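Local coordinates for monovalent Na+/H+ antiporter subunit D (Dietzia sp. DQ12-45-1b, PDB 7D3U), which forms a membrane-embedded subunit of the bacterial Mrp complex, a sodium/proton antiporter, and is related to the antiporter-like subunits of complex I, at residues Met139-Arg151 / Met237-His249. Residues are numbered along the deposited sequence; the frame is centred on the assembly and turned at random.
Sequences MLLPSYGLMMITR and MSPAVTAMFSGLH
The F245 ring has S143 O at its edge, in plane, 3.4 Å from CZ. One ring face takes V241 O, offset toward the rim; a corner of the H249 imidazole reaches over the centre of the opposite face. That imidazole has M139 O and M139 CE at its edge, while L140 CD2 approaches obliquely. M139 extends through chi1 and chi2 (180° and -165°), which puts SD obliquely 4.3 Å from the imidazole centroid; the bend at chi3 then carries CE to the ring edge. Were H249 replaced by an alanine, that F245 face would probably be uncovered and the end of M139 would lose the ring it packs on. Further along, L146 CD1 reaches F245 CE1 at 3.8 Å, and V241 CG1 sits 3.7 Å from L146 CB. M147 CE meets M237 SD at 3.6 Å where the two side chains cross. The short helical axes run nearly antiparallel, at 161°. Helix 239-245 is followed closely by helix 249-263, and both segments lie in the antiporter-type membrane domain shared with complex I. Around this buried contact, helix 109-125 packs on M139 and P142, helix 157-187 on Y144, and helix 320-350 on T242 and A243; subunits A and C meet L141.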
# COMPACT_ATOMS: atom_id res chain seq x y z
N MET A 139 -1.71 3.08 -12.84
CA MET A 139 -1.66 3.73 -11.54
C MET A 139 -0.36 3.46 -10.80
O MET A 139 0.10 4.31 -10.03
CB MET A 139 -2.85 3.28 -10.68
CG MET A 139 -2.90 3.89 -9.30
SD MET A 139 -4.04 2.99 -8.23
CE MET A 139 -3.25 1.39 -8.16
N LEU A 140 0.24 2.29 -11.02
CA LEU A 140 1.43 1.90 -10.26
C LEU A 140 2.71 2.48 -10.85
O LEU A 140 3.62 2.84 -10.11
CB LEU A 140 1.53 0.38 -10.20
CG LEU A 140 0.65 -0.32 -9.16
CD1 LEU A 140 0.86 -1.82 -9.23
CD2 LEU A 140 0.94 0.20 -7.78
N LEU A 141 2.80 2.56 -12.18
CA LEU A 141 4.04 3.04 -12.79
C LEU A 141 4.37 4.48 -12.42
O LEU A 141 5.53 4.74 -12.06
CB LEU A 141 3.98 2.86 -14.31
CG LEU A 141 4.40 1.48 -14.81
CD1 LEU A 141 3.41 0.42 -14.34
CD2 LEU A 141 4.50 1.49 -16.32
N PRO A 142 3.44 5.45 -12.47
CA PRO A 142 3.77 6.79 -11.96
C PRO A 142 3.97 6.81 -10.47
O PRO A 142 4.60 7.74 -9.96
CB PRO A 142 2.56 7.63 -12.38
CG PRO A 142 1.92 6.87 -13.47
CD PRO A 142 2.13 5.44 -13.13
N SER A 143 3.44 5.83 -9.74
CA SER A 143 3.70 5.75 -8.31
C SER A 143 5.17 5.46 -8.05
O SER A 143 5.75 5.98 -7.09
CB SER A 143 2.82 4.69 -7.67
OG SER A 143 1.51 4.73 -8.20
N TYR A 144 5.79 4.63 -8.89
CA TYR A 144 7.20 4.32 -8.71
C TYR A 144 8.07 5.54 -8.98
O TYR A 144 9.11 5.72 -8.33
CB TYR A 144 7.61 3.17 -9.62
CG TYR A 144 6.75 1.93 -9.48
CD1 TYR A 144 6.07 1.66 -8.30
CD2 TYR A 144 6.61 1.04 -10.53
CE1 TYR A 144 5.28 0.54 -8.17
CE2 TYR A 144 5.83 -0.09 -10.42
CZ TYR A 144 5.17 -0.33 -9.23
OH TYR A 144 4.38 -1.46 -9.11
N GLY A 145 7.67 6.39 -9.92
CA GLY A 145 8.40 7.62 -10.15
C GLY A 145 8.24 8.62 -9.02
O GLY A 145 9.17 9.36 -8.70
N LEU A 146 7.06 8.65 -8.40
CA LEU A 146 6.83 9.55 -7.28
C LEU A 146 7.58 9.13 -6.02
O LEU A 146 7.80 9.96 -5.14
CB LEU A 146 5.33 9.65 -6.98
CG LEU A 146 4.48 10.42 -7.98
CD1 LEU A 146 3.03 10.42 -7.55
CD2 LEU A 146 5.00 11.83 -8.13
N MET A 147 7.97 7.86 -5.92
CA MET A 147 8.74 7.41 -4.77
C MET A 147 10.16 7.94 -4.77
O MET A 147 10.83 7.87 -3.73
CB MET A 147 8.75 5.88 -4.71
CG MET A 147 7.38 5.27 -4.51
SD MET A 147 7.45 3.48 -4.33
CE MET A 147 8.35 3.33 -2.80
N MET A 148 10.64 8.45 -5.90
CA MET A 148 11.95 9.08 -5.97
C MET A 148 11.91 10.59 -5.79
O MET A 148 12.93 11.19 -5.47
CB MET A 148 12.63 8.75 -7.31
CG MET A 148 12.85 7.27 -7.55
SD MET A 148 14.45 6.69 -6.94
CE MET A 148 13.99 6.04 -5.34
N ILE A 149 10.75 11.21 -6.01
CA ILE A 149 10.60 12.64 -5.79
C ILE A 149 10.68 12.92 -4.30
O ILE A 149 9.84 12.45 -3.52
CB ILE A 149 9.29 13.16 -6.39
CG1 ILE A 149 9.28 12.97 -7.91
CG2 ILE A 149 9.09 14.61 -6.04
CD1 ILE A 149 10.33 13.77 -8.62
N THR A 150 11.68 13.69 -3.89
CA THR A 150 11.87 14.04 -2.50
C THR A 150 11.95 15.55 -2.36
O THR A 150 12.16 16.28 -3.34
CB THR A 150 13.13 13.39 -1.92
OG1 THR A 150 13.00 11.96 -2.00
CG2 THR A 150 13.31 13.77 -0.46
N ARG A 151 11.78 16.03 -1.12
CA ARG A 151 11.85 17.46 -0.86
C ARG A 151 13.20 18.04 -1.23
O ARG A 151 13.29 19.20 -1.66
CB ARG A 151 11.54 17.72 0.62
CG ARG A 151 11.86 19.13 1.10
CD ARG A 151 11.50 19.31 2.57
NE ARG A 151 12.39 18.55 3.45
CZ ARG A 151 12.09 17.36 3.96
NH1 ARG A 151 12.95 16.74 4.76
NH2 ARG A 151 10.93 16.78 3.68
N MET A 237 9.28 6.95 2.35
CA MET A 237 8.91 7.74 1.19
C MET A 237 8.74 9.19 1.62
O MET A 237 8.65 9.50 2.81
CB MET A 237 7.62 7.23 0.54
CG MET A 237 7.78 5.91 -0.19
SD MET A 237 6.21 5.10 -0.50
CE MET A 237 5.19 6.52 -0.87
N SER A 238 8.71 10.08 0.63
CA SER A 238 8.52 11.49 0.92
C SER A 238 7.19 11.70 1.64
O SER A 238 6.23 10.97 1.38
CB SER A 238 8.56 12.31 -0.37
OG SER A 238 7.95 13.57 -0.19
N PRO A 239 7.10 12.68 2.55
CA PRO A 239 5.88 12.82 3.35
C PRO A 239 4.63 13.10 2.53
O PRO A 239 3.53 12.76 2.96
CB PRO A 239 6.21 14.00 4.28
CG PRO A 239 7.69 13.98 4.37
CD PRO A 239 8.17 13.57 3.02
N ALA A 240 4.76 13.72 1.35
CA ALA A 240 3.60 13.98 0.51
C ALA A 240 3.24 12.79 -0.36
O ALA A 240 2.05 12.52 -0.59
CB ALA A 240 3.86 15.20 -0.38
N VAL A 241 4.24 12.05 -0.84
CA VAL A 241 3.98 10.90 -1.69
C VAL A 241 3.25 9.81 -0.91
O VAL A 241 2.31 9.19 -1.42
CB VAL A 241 5.30 10.37 -2.29
CG1 VAL A 241 5.02 9.32 -3.33
CG2 VAL A 241 6.09 11.52 -2.89
N THR A 242 3.66 9.57 0.34
CA THR A 242 2.98 8.56 1.14
C THR A 242 1.56 9.00 1.50
O THR A 242 0.66 8.16 1.57
CB THR A 242 3.78 8.24 2.40
OG1 THR A 242 3.04 7.33 3.22
CG2 THR A 242 4.06 9.50 3.20
N ALA A 243 1.35 10.30 1.70
CA ALA A 243 0.00 10.79 1.97
C ALA A 243 -0.89 10.63 0.75
O ALA A 243 -2.08 10.32 0.87
CB ALA A 243 0.06 12.25 2.41
N MET A 244 -0.33 10.84 -0.45
CA MET A 244 -1.11 10.64 -1.66
C MET A 244 -1.41 9.17 -1.90
O MET A 244 -2.49 8.81 -2.38
CB MET A 244 -0.39 11.24 -2.86
CG MET A 244 -1.12 11.07 -4.17
SD MET A 244 -0.30 11.93 -5.52
CE MET A 244 0.01 13.51 -4.74
N PHE A 245 -0.46 8.29 -1.55
CA PHE A 245 -0.65 6.87 -1.80
C PHE A 245 -1.53 6.21 -0.75
O PHE A 245 -2.08 5.13 -0.99
CB PHE A 245 0.70 6.15 -1.84
CG PHE A 245 1.54 6.49 -3.03
CD1 PHE A 245 1.11 7.42 -3.96
CD2 PHE A 245 2.75 5.86 -3.23
CE1 PHE A 245 1.89 7.73 -5.05
CE2 PHE A 245 3.53 6.17 -4.32
CZ PHE A 245 3.10 7.11 -5.23
N SER A 246 -1.66 6.83 0.43
CA SER A 246 -2.43 6.23 1.51
C SER A 246 -3.89 6.02 1.16
O SER A 246 -4.56 5.20 1.80
CB SER A 246 -2.33 7.10 2.76
OG SER A 246 -3.33 8.10 2.75
N GLY A 247 -4.41 6.72 0.16
CA GLY A 247 -5.82 6.62 -0.17
C GLY A 247 -6.12 6.05 -1.53
O GLY A 247 -7.29 5.80 -1.85
N LEU A 248 -5.10 5.86 -2.36
CA LEU A 248 -5.30 5.42 -3.74
C LEU A 248 -5.12 3.92 -3.93
O LEU A 248 -6.08 3.22 -4.29
CB LEU A 248 -4.36 6.19 -4.67
CG LEU A 248 -4.54 7.71 -4.61
CD1 LEU A 248 -3.74 8.38 -5.70
CD2 LEU A 248 -6.00 8.08 -4.72
N HIS A 249 -3.93 3.39 -3.67
CA HIS A 249 -3.58 2.06 -4.16
C HIS A 249 -4.31 0.97 -3.39
O HIS A 249 -5.08 0.19 -3.97
CB HIS A 249 -2.06 1.86 -4.06
CG HIS A 249 -1.27 2.84 -4.87
ND1 HIS A 249 -1.27 2.84 -6.25
CD2 HIS A 249 -0.46 3.85 -4.49
CE1 HIS A 249 -0.49 3.81 -6.68
NE2 HIS A 249 0.02 4.44 -5.63